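Local coordinates for hypothetical protein AGR_L_1239 (Agrobacterium tumefaciens str. C58, PDB 1VQS) that is of unknown function but belongs to the NIPSNAP family and adopts a ferredoxin-like fold of the dimeric alpha/beta-barrel clan, at residues Lys43-Glu48 and Ala80-Asp85; Gly47-Tyr52 and His65-Ser70; Lys32-Glu37 and Leu89-Lys94. All blocks are in the same frame, centred on the assembly; numbering follows the deposited sequence.

Contact 1: residues Lys43-Glu48 and Ala80-Asp85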
loop_
_atom_site.group_PDB
_atom_site.type_symbol
_atom_site.label_atom_id
_atom_site.label_comp_id
_atom_site.label_asym_id
_atom_site.label_seq_id
_atom_site.Cartn_x
_atom_site.Cartn_y
_atom_site.Cartn_z
ATOM N N LYS B 43 15.001 -13.615 -24.351
ATOM C CA LYS B 43 14.223 -14.758 -24.854
ATOM C C LYS B 43 15.096 -15.988 -25.050
ATOM O O LYS B 43 14.661 -17.140 -24.826
ATOM C CB LYS B 43 13.511 -14.434 -26.170
ATOM C CG LYS B 43 12.376 -13.446 -26.018
ATOM C CD LYS B 43 11.998 -12.757 -27.327
ATOM C CE LYS B 43 11.413 -13.650 -28.349
ATOM N NZ LYS B 43 11.300 -12.835 -29.611
ATOM N N SER B 44 16.337 -15.774 -25.490
ATOM C CA SER B 44 17.209 -16.906 -25.771
ATOM C C SER B 44 17.567 -17.722 -24.559
ATOM O O SER B 44 18.023 -18.856 -24.705
ATOM C CB SER B 44 18.488 -16.475 -26.457
ATOM O OG SER B 44 19.376 -15.869 -25.548
ATOM N N HIS B 45 17.381 -17.156 -23.367
ATOM C CA HIS B 45 17.559 -17.924 -22.118
ATOM C C HIS B 45 16.238 -18.339 -21.513
ATOM O O HIS B 45 16.070 -19.481 -21.119
ATOM C CB HIS B 45 18.373 -17.124 -21.097
ATOM C CG HIS B 45 19.780 -16.862 -21.537
ATOM N ND1 HIS B 45 20.747 -17.842 -21.581
ATOM C CD2 HIS B 45 20.374 -15.718 -21.970
ATOM C CE1 HIS B 45 21.873 -17.315 -22.035
ATOM N NE2 HIS B 45 21.678 -16.024 -22.267
ATOM N N LEU B 46 15.314 -17.392 -21.390
ATOM C CA LEU B 46 14.089 -17.646 -20.656
ATOM C C LEU B 46 13.087 -18.463 -21.415
ATOM O O LEU B 46 12.280 -19.138 -20.792
ATOM C CB LEU B 46 13.474 -16.349 -20.186
ATOM C CG LEU B 46 14.376 -15.505 -19.281
ATOM C CD1 LEU B 46 13.557 -14.287 -18.796
ATOM C CD2 LEU B 46 14.931 -16.281 -18.118
ATOM N N GLY B 47 13.143 -18.422 -22.742
ATOM C CA GLY B 47 12.236 -19.207 -23.560
ATOM C C GLY B 47 10.975 -18.491 -24.021
ATOM O O GLY B 47 11.018 -17.549 -24.830
ATOM N N GLU B 48 9.846 -18.944 -23.499
ATOM C CA GLU B 48 8.525 -18.596 -24.013
ATOM C C GLU B 48 8.007 -17.288 -23.411
ATOM O O GLU B 48 7.404 -17.270 -22.348
ATOM C CB GLU B 48 7.542 -19.757 -23.766
ATOM C CG GLU B 48 7.947 -21.035 -24.535
ATOM C CD GLU B 48 6.820 -22.057 -24.663
ATOM O OE1 GLU B 48 5.660 -21.666 -24.922
ATOM O OE2 GLU B 48 7.109 -23.263 -24.548
ATOM N N ALA B 80 19.317 -18.638 -14.167
ATOM C CA ALA B 80 20.739 -18.693 -13.807
ATOM C C ALA B 80 21.585 -18.475 -15.056
ATOM O O ALA B 80 22.567 -17.745 -15.027
ATOM C CB ALA B 80 21.090 -19.989 -13.143
ATOM N N ARG B 81 21.212 -19.127 -16.165
ATOM C CA ARG B 81 21.967 -18.957 -17.403
ATOM C C ARG B 81 21.870 -17.520 -17.936
ATOM O O ARG B 81 22.859 -16.939 -18.420
ATOM C CB ARG B 81 21.508 -19.963 -18.462
ATOM C CG ARG B 81 21.929 -21.370 -18.105
ATOM C CD ARG B 81 21.812 -22.350 -19.248
ATOM N NE ARG B 81 20.435 -22.485 -19.714
ATOM C CZ ARG B 81 19.575 -23.439 -19.351
ATOM N NH1 ARG B 81 19.914 -24.374 -18.482
ATOM N NH2 ARG B 81 18.355 -23.436 -19.868
ATOM N N LEU B 82 20.686 -16.923 -17.829
ATOM C CA LEU B 82 20.484 -15.524 -18.213
ATOM C C LEU B 82 21.446 -14.624 -17.427
ATOM O O LEU B 82 22.166 -13.820 -18.003
ATOM C CB LEU B 82 19.043 -15.083 -17.946
ATOM C CG LEU B 82 18.705 -13.592 -18.178
ATOM C CD1 LEU B 82 18.812 -13.249 -19.643
ATOM C CD2 LEU B 82 17.310 -13.256 -17.644
HETATM N N MSE B 83 21.468 -14.802 -16.106
HETATM C CA MSE B 83 22.258 -13.930 -15.223
HETATM C C MSE B 83 23.770 -14.138 -15.319
HETATM O O MSE B 83 24.550 -13.262 -14.955
HETATM C CB MSE B 83 21.745 -14.067 -13.779
HETATM C CG MSE B 83 20.280 -13.689 -13.630
HETATM SE SE MSE B 83 19.843 -11.872 -14.257
HETATM C CE MSE B 83 21.299 -10.974 -13.491
ATOM N N ALA B 84 24.189 -15.275 -15.822
ATOM C CA ALA B 84 25.599 -15.588 -16.024
ATOM C C ALA B 84 26.105 -15.110 -17.392
ATOM O O ALA B 84 27.308 -15.108 -17.637
ATOM C CB ALA B 84 25.829 -17.084 -15.899
ATOM N N ASP B 85 25.186 -14.783 -18.307
ATOM C CA ASP B 85 25.591 -14.398 -19.678
ATOM C C ASP B 85 26.126 -12.962 -19.717
ATOM O O ASP B 85 25.372 -12.036 -19.460
ATOM C CB ASP B 85 24.401 -14.509 -20.615
ATOM C CG ASP B 85 24.733 -14.239 -22.056
ATOM O OD1 ASP B 85 25.870 -13.899 -22.390
ATOM O OD2 ASP B 85 23.815 -14.407 -22.892
HETATM O O HOH W 1 20.469 -20.595 -21.899
HETATM O O HOH W 2 17.867 -21.455 -21.884
#

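Contact 2: residues Gly47-Tyr52 and His65-Ser70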
loop_
_atom_site.group_PDB
_atom_site.type_symbol
_atom_site.label_atom_id
_atom_site.label_comp_id
_atom_site.label_asym_id
_atom_site.label_seq_id
_atom_site.Cartn_x
_atom_site.Cartn_y
_atom_site.Cartn_z
ATOM N N GLY B 47 13.143 -18.422 -22.742
ATOM C CA GLY B 47 12.236 -19.207 -23.560
ATOM C C GLY B 47 10.975 -18.491 -24.021
ATOM O O GLY B 47 11.018 -17.549 -24.830
ATOM N N GLU B 48 9.846 -18.944 -23.499
ATOM C CA GLU B 48 8.525 -18.596 -24.013
ATOM C C GLU B 48 8.007 -17.288 -23.411
ATOM O O GLU B 48 7.404 -17.270 -22.348
ATOM C CB GLU B 48 7.542 -19.757 -23.766
ATOM C CG GLU B 48 7.947 -21.035 -24.535
ATOM C CD GLU B 48 6.820 -22.057 -24.663
ATOM O OE1 GLU B 48 5.660 -21.666 -24.922
ATOM O OE2 GLU B 48 7.109 -23.263 -24.548
ATOM N N LEU B 49 8.279 -16.182 -24.107
ATOM C CA LEU B 49 7.647 -14.902 -23.795
ATOM C C LEU B 49 6.193 -14.973 -24.202
ATOM O O LEU B 49 5.886 -15.290 -25.345
ATOM C CB LEU B 49 8.329 -13.787 -24.569
ATOM C CG LEU B 49 7.752 -12.384 -24.399
ATOM C CD1 LEU B 49 7.842 -11.889 -22.963
ATOM C CD2 LEU B 49 8.444 -11.398 -25.378
ATOM N N VAL B 50 5.317 -14.618 -23.268
ATOM C CA VAL B 50 3.867 -14.659 -23.473
ATOM C C VAL B 50 3.332 -13.297 -23.909
ATOM O O VAL B 50 2.575 -13.186 -24.875
ATOM C CB VAL B 50 3.178 -15.130 -22.182
ATOM C CG1 VAL B 50 1.687 -14.990 -22.292
ATOM C CG2 VAL B 50 3.533 -16.588 -21.887
ATOM N N GLY B 51 3.742 -12.265 -23.202
ATOM C CA GLY B 51 3.279 -10.932 -23.530
ATOM C C GLY B 51 4.163 -9.890 -22.876
ATOM O O GLY B 51 4.850 -10.178 -21.900
ATOM N N TYR B 52 4.175 -8.688 -23.443
ATOM C CA TYR B 52 5.037 -7.628 -22.954
ATOM C C TYR B 52 4.285 -6.321 -23.157
ATOM O O TYR B 52 4.044 -5.920 -24.288
ATOM C CB TYR B 52 6.354 -7.643 -23.724
ATOM C CG TYR B 52 7.556 -7.112 -22.932
ATOM C CD1 TYR B 52 7.644 -5.779 -22.555
ATOM C CD2 TYR B 52 8.629 -7.948 -22.622
ATOM C CE1 TYR B 52 8.752 -5.293 -21.833
ATOM C CE2 TYR B 52 9.738 -7.469 -21.903
ATOM C CZ TYR B 52 9.791 -6.137 -21.513
ATOM O OH TYR B 52 10.894 -5.624 -20.811
ATOM N N HIS B 65 5.553 -7.897 -17.986
ATOM C CA HIS B 65 5.870 -8.937 -18.945
ATOM C C HIS B 65 5.655 -10.295 -18.314
ATOM O O HIS B 65 5.768 -10.447 -17.103
ATOM C CB HIS B 65 7.242 -8.770 -19.629
ATOM C CG HIS B 65 8.426 -8.603 -18.718
ATOM N ND1 HIS B 65 9.446 -9.533 -18.622
ATOM C CD2 HIS B 65 8.799 -7.562 -17.946
ATOM C CE1 HIS B 65 10.374 -9.074 -17.809
ATOM N NE2 HIS B 65 10.011 -7.884 -17.381
ATOM N N ILE B 66 5.262 -11.245 -19.165
ATOM C CA ILE B 66 4.807 -12.539 -18.755
ATOM C C ILE B 66 5.566 -13.609 -19.523
ATOM O O ILE B 66 5.713 -13.533 -20.754
ATOM C CB ILE B 66 3.334 -12.688 -19.050
ATOM C CG1 ILE B 66 2.551 -11.535 -18.428
ATOM C CG2 ILE B 66 2.864 -14.033 -18.582
ATOM C CD1 ILE B 66 1.060 -11.649 -18.576
ATOM N N TRP B 67 6.030 -14.624 -18.789
ATOM C CA TRP B 67 6.798 -15.732 -19.341
ATOM C C TRP B 67 6.142 -17.028 -18.895
ATOM O O TRP B 67 5.615 -17.088 -17.783
ATOM C CB TRP B 67 8.231 -15.694 -18.784
ATOM C CG TRP B 67 8.962 -14.472 -19.183
ATOM C CD1 TRP B 67 8.931 -13.247 -18.550
ATOM C CD2 TRP B 67 9.800 -14.304 -20.337
ATOM N NE1 TRP B 67 9.698 -12.342 -19.244
ATOM C CE2 TRP B 67 10.266 -12.972 -20.319
ATOM C CE3 TRP B 67 10.229 -15.156 -21.358
ATOM C CZ2 TRP B 67 11.123 -12.467 -21.296
ATOM C CZ3 TRP B 67 11.100 -14.644 -22.329
ATOM C CH2 TRP B 67 11.534 -13.307 -22.271
ATOM N N ALA B 68 6.215 -18.070 -19.727
ATOM C CA ALA B 68 5.673 -19.413 -19.407
ATOM C C ALA B 68 6.819 -20.379 -19.230
ATOM O O ALA B 68 7.755 -20.360 -20.030
ATOM C CB ALA B 68 4.805 -19.918 -20.539
ATOM N N PHE B 69 6.716 -21.229 -18.196
ATOM C CA PHE B 69 7.726 -22.261 -17.884
ATOM C C PHE B 69 7.073 -23.607 -17.621
ATOM O O PHE B 69 5.971 -23.662 -17.058
ATOM C CB PHE B 69 8.512 -21.853 -16.634
ATOM C CG PHE B 69 9.258 -20.563 -16.785
ATOM C CD1 PHE B 69 10.433 -20.535 -17.491
ATOM C CD2 PHE B 69 8.797 -19.386 -16.227
ATOM C CE1 PHE B 69 11.142 -19.347 -17.653
ATOM C CE2 PHE B 69 9.492 -18.202 -16.395
ATOM C CZ PHE B 69 10.676 -18.186 -17.095
ATOM N N SER B 70 7.743 -24.694 -17.979
ATOM C CA SER B 70 7.153 -26.013 -17.760
ATOM C C SER B 70 7.287 -26.471 -16.314
ATOM O O SER B 70 6.525 -27.344 -15.865
ATOM C CB SER B 70 7.787 -27.063 -18.679
ATOM O OG SER B 70 9.184 -27.019 -18.560
HETATM O O HOH W 3 10.111 -20.748 -21.201
#

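Contact 3: residues Lys32-Glu37 and Leu89-Lys94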
loop_
_atom_site.group_PDB
_atom_site.type_symbol
_atom_site.label_atom_id
_atom_site.label_comp_id
_atom_site.label_asym_id
_atom_site.label_seq_id
_atom_site.Cartn_x
_atom_site.Cartn_y
_atom_site.Cartn_z
ATOM N N LYS B 32 12.591 1.174 -26.258
ATOM C CA LYS B 32 13.517 1.259 -27.386
ATOM C C LYS B 32 14.721 0.350 -27.176
ATOM O O LYS B 32 15.054 -0.460 -28.030
ATOM C CB LYS B 32 13.961 2.694 -27.628
ATOM C CG LYS B 32 14.983 2.816 -28.767
ATOM C CD LYS B 32 15.568 4.224 -28.866
ATOM C CE LYS B 32 14.564 5.238 -29.416
ATOM N NZ LYS B 32 14.413 5.144 -30.900
ATOM N N VAL B 33 15.376 0.494 -26.031
ATOM C CA VAL B 33 16.609 -0.249 -25.795
ATOM C C VAL B 33 16.326 -1.743 -25.561
ATOM O O VAL B 33 17.097 -2.598 -25.982
ATOM C CB VAL B 33 17.451 0.398 -24.667
ATOM C CG1 VAL B 33 16.883 0.082 -23.307
ATOM C CG2 VAL B 33 18.909 -0.049 -24.754
ATOM N N VAL B 34 15.210 -2.078 -24.939
ATOM C CA VAL B 34 14.825 -3.492 -24.838
ATOM C C VAL B 34 14.615 -4.102 -26.228
ATOM O O VAL B 34 15.180 -5.163 -26.552
ATOM C CB VAL B 34 13.581 -3.713 -23.935
ATOM C CG1 VAL B 34 13.127 -5.177 -24.005
ATOM C CG2 VAL B 34 13.903 -3.354 -22.476
ATOM N N GLU B 35 13.848 -3.423 -27.080
ATOM C CA GLU B 35 13.675 -3.921 -28.437
ATOM C C GLU B 35 15.010 -4.121 -29.150
ATOM O O GLU B 35 15.255 -5.177 -29.741
ATOM C CB GLU B 35 12.806 -2.990 -29.284
ATOM C CG GLU B 35 12.677 -3.494 -30.712
ATOM C CD GLU B 35 11.579 -2.863 -31.493
ATOM O OE1 GLU B 35 10.927 -1.957 -30.993
ATOM O OE2 GLU B 35 11.366 -3.320 -32.645
ATOM N N ASP B 36 15.854 -3.096 -29.132
ATOM C CA ASP B 36 17.006 -3.063 -30.010
ATOM C C ASP B 36 18.147 -3.916 -29.482
ATOM O O ASP B 36 18.928 -4.480 -30.273
ATOM C CB ASP B 36 17.481 -1.628 -30.181
ATOM C CG ASP B 36 16.558 -0.794 -31.036
ATOM O OD1 ASP B 36 15.619 -1.340 -31.666
ATOM O OD2 ASP B 36 16.795 0.432 -31.089
ATOM N N GLU B 37 18.259 -4.042 -28.164
ATOM C CA GLU B 37 19.474 -4.594 -27.554
ATOM C C GLU B 37 19.260 -5.693 -26.528
ATOM O O GLU B 37 20.219 -6.374 -26.202
ATOM C CB GLU B 37 20.305 -3.452 -26.925
ATOM C CG GLU B 37 20.616 -2.307 -27.910
ATOM C CD GLU B 37 21.527 -1.205 -27.345
ATOM O OE1 GLU B 37 22.589 -1.540 -26.794
ATOM O OE2 GLU B 37 21.187 0.001 -27.474
ATOM N N LEU B 89 24.479 -9.242 -18.928
ATOM C CA LEU B 89 25.014 -8.357 -17.893
ATOM C C LEU B 89 25.472 -7.035 -18.485
ATOM O O LEU B 89 25.433 -6.003 -17.798
ATOM C CB LEU B 89 26.142 -9.040 -17.152
ATOM C CG LEU B 89 25.749 -10.313 -16.398
ATOM C CD1 LEU B 89 26.979 -11.030 -15.898
ATOM C CD2 LEU B 89 24.870 -9.974 -15.213
ATOM N N SER B 90 25.893 -7.041 -19.742
ATOM C CA SER B 90 26.287 -5.781 -20.416
ATOM C C SER B 90 25.065 -5.004 -20.905
ATOM O O SER B 90 25.169 -3.802 -21.185
ATOM C CB SER B 90 27.291 -5.995 -21.530
ATOM O OG SER B 90 26.816 -6.882 -22.501
ATOM N N PHE B 91 23.937 -5.697 -21.061
ATOM C CA PHE B 91 22.694 -5.011 -21.403
ATOM C C PHE B 91 22.019 -4.369 -20.200
ATOM O O PHE B 91 21.517 -3.228 -20.290
ATOM C CB PHE B 91 21.677 -5.986 -22.068
ATOM C CG PHE B 91 20.301 -5.388 -22.184
ATOM C CD1 PHE B 91 20.052 -4.417 -23.149
ATOM C CD2 PHE B 91 19.296 -5.716 -21.289
ATOM C CE1 PHE B 91 18.798 -3.792 -23.215
ATOM C CE2 PHE B 91 18.046 -5.102 -21.375
ATOM C CZ PHE B 91 17.822 -4.131 -22.335
ATOM N N LEU B 92 21.993 -5.077 -19.074
ATOM C CA LEU B 92 21.288 -4.606 -17.880
ATOM C C LEU B 92 21.523 -3.131 -17.469
ATOM O O LEU B 92 20.567 -2.485 -17.032
ATOM C CB LEU B 92 21.514 -5.533 -16.684
ATOM C CG LEU B 92 20.770 -6.877 -16.682
ATOM C CD1 LEU B 92 21.234 -7.702 -15.484
ATOM C CD2 LEU B 92 19.266 -6.665 -16.655
ATOM N N PRO B 93 22.760 -2.609 -17.571
ATOM C CA PRO B 93 22.945 -1.202 -17.177
ATOM C C PRO B 93 22.044 -0.240 -17.930
ATOM O O PRO B 93 21.787 0.875 -17.444
ATOM C CB PRO B 93 24.421 -0.926 -17.512
ATOM C CG PRO B 93 25.067 -2.283 -17.396
ATOM C CD PRO B 93 24.043 -3.245 -17.939
ATOM N N LYS B 94 21.571 -0.643 -19.104
ATOM C CA LYS B 94 20.756 0.233 -19.944
ATOM C C LYS B 94 19.297 0.320 -19.468
ATOM O O LYS B 94 18.556 1.219 -19.910
ATOM C CB LYS B 94 20.786 -0.235 -21.401
ATOM C CG LYS B 94 22.189 -0.398 -21.964
ATOM C CD LYS B 94 22.157 -1.098 -23.290
ATOM C CE LYS B 94 23.554 -1.431 -23.745
ATOM N NZ LYS B 94 24.063 -0.360 -24.611
HETATM O O HOH W 4 22.676 1.748 -25.957
#

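Contact 1: residues Lys43-Glu48 and Ala80-Asp85
His45, in the last turn of helix 27-46, reaches across to Arg81, Leu82 and Asp85 near the end of helix 72-84, and its side chain can be followed outward atom by atom. CB rests on the CB of Leu82 at 3.8 Å. With CG anti to the carbonyl carbon (chi1 -65°), the ring is laid over the backbone of the other helix: CG lies 3.7 Å from Leu82 CA, which sits over one ring face in a CH-pi contact, and the carbonyl O of Arg81 covers the rim of the same face. The OG of Ser44 lies over the rim of the opposite face. CD2 meets Leu82 CD1 at 3.7 Å, whereas ND1 comes near Arg81 CB and shares a water with Arg81 NE. At the tip, NE2 donates to Asp85 OD2 over 2.8 Å, with an N-H...O angle of 166°. OD2 lies almost in the imidazole plane and is met on the anti side of the carboxylate, somewhat out of the carboxylate's own plane; the two planes are turned 76° apart. Bonds at both ring nitrogens, together with the covered face, should fix the ring rotation. A second water joins His45 O to Arg81 NH2, so the guanidinium group reaches both the ring and the carbonyl of His45 through water. Asp85 has a second task: its OD1 caps the following helix at Arg87 N. On the inner side, Leu46 CD2 packs on Leu82 CD2 at 3.9 Å. The contact thus joins the C-terminal ends of helices 27-46 and 72-84 at the start of helix 86-89, with Leu46 reaching down to Trp67 of strand 62-69 and Leu82 across to Trp88.

Contact 2: residues Gly47-Tyr52 and His65-Ser70
Backbone bonds between Gly47-Tyr52 and His65-Ser70 give the strongest polar evidence: Val50 N donates to Ile66 O at 2.8 Å, Ile66 N to Gly51 O at 3.0 Å, and Ala68 N to Glu48 O at 3.0 Å. Gly51 N adds a weak bond to Ile66 O. Two successive residues, Val50 and Gly51, stand across from the single residue Ile66, and the register shifts by one: a classic beta bulge in this antiparallel hairpin. A water accepts from Glu48 N and donates to Ala68 O. Within the second strand, Trp67 NE1 donates to His65 ND1 at 2.9 Å, close to both ring planes. Tyr52 and His65 lie side by side in an offset stack, centroids 4.6 Å apart and planes at 12°. Next along this face, Leu49 CD1 lies over the six-membered ring of Trp67, 3.8 Å from its centroid. At the bulge Val50 CG2, anti to its carbonyl carbon, meets Ala68 CB at 3.8 Å, on the opposite face from Trp67. Tyr52 OH bonds to Tyr30 OH of helix 27-46, while Ser113 of the second subunit reaches Tyr52 N. The indole bond is consistent with an imidazole whose ND1 carries no proton, the other nitrogen probably bearing it.

Contact 3: residues Lys32-Glu37 and Leu89-Lys94
The Lys32-Glu37 backbone is helical, with Asp36 N bonded to Lys32 O, and it widens into a pi-type turn over 34-37. Opposite it, residues 90-94 coil with helical backbone angles but lack a regular pattern of helical hydrogen bonds, although Lys94 N reaches Phe91 O at 2.8 Å. The two backbones stay well apart: the nearest CA pairs are Glu37-Phe91 at 7.0 Å and Val33-Lys94 at 7.2 Å, which leaves side chains to bridge the interval. Phe91 does so with CG anti to its backbone N (chi1 169°), sending the ring toward the helix. Its CE1 comes 3.5 Å from Val33 O and CD1 3.6 Å from Glu37 O, both carbonyls approaching obliquely, and CZ touches Val34 CG2 at 4.0 Å. Val33 CG2 packs against the aliphatic part of Lys94, 3.7 Å from CD. Beyond it the lysine bends at chi4 (-94°), and NZ forms a salt bridge with Glu37 OE1 at 2.9 Å. The carboxylate is met on its syn side, 24° out of plane, and a water bound to Glu37 OE2 also accepts from NZ. Trp88 meets the Phe91 ring, while Val34 also packs on Phe112 of the second subunit. The chemistry is therefore divided: an aromatic and aliphatic interior beneath an exposed ion pair, whose direct and water-mediated links employ both carboxylate oxygens and probably favour the charged forms of Glu37 and Lys94.

In the fold
From the N terminus, strand 14-22 leads into helix 27-46, whose Lys32-Glu37 turn opens the longest loop; contact 3 closes it 52 residues later, at the segment before strand 99-109. Contacts 1 and 2 start from the same stretch, sharing Gly47 and Glu48; contact 2 closes first, completing the hairpin of strands 48-55 and 62-69, then contact 1 closes on helix 72-84, and both fall within the loop of contact 3. Contact 1 joins helices 27-46 and 72-84, contact 3 joins helix 27-46 to the loop before strand 99-109, and Met83 packing on Leu89 and Leu92 bridges the two. Contacts 2 and 3 also touch the second subunit.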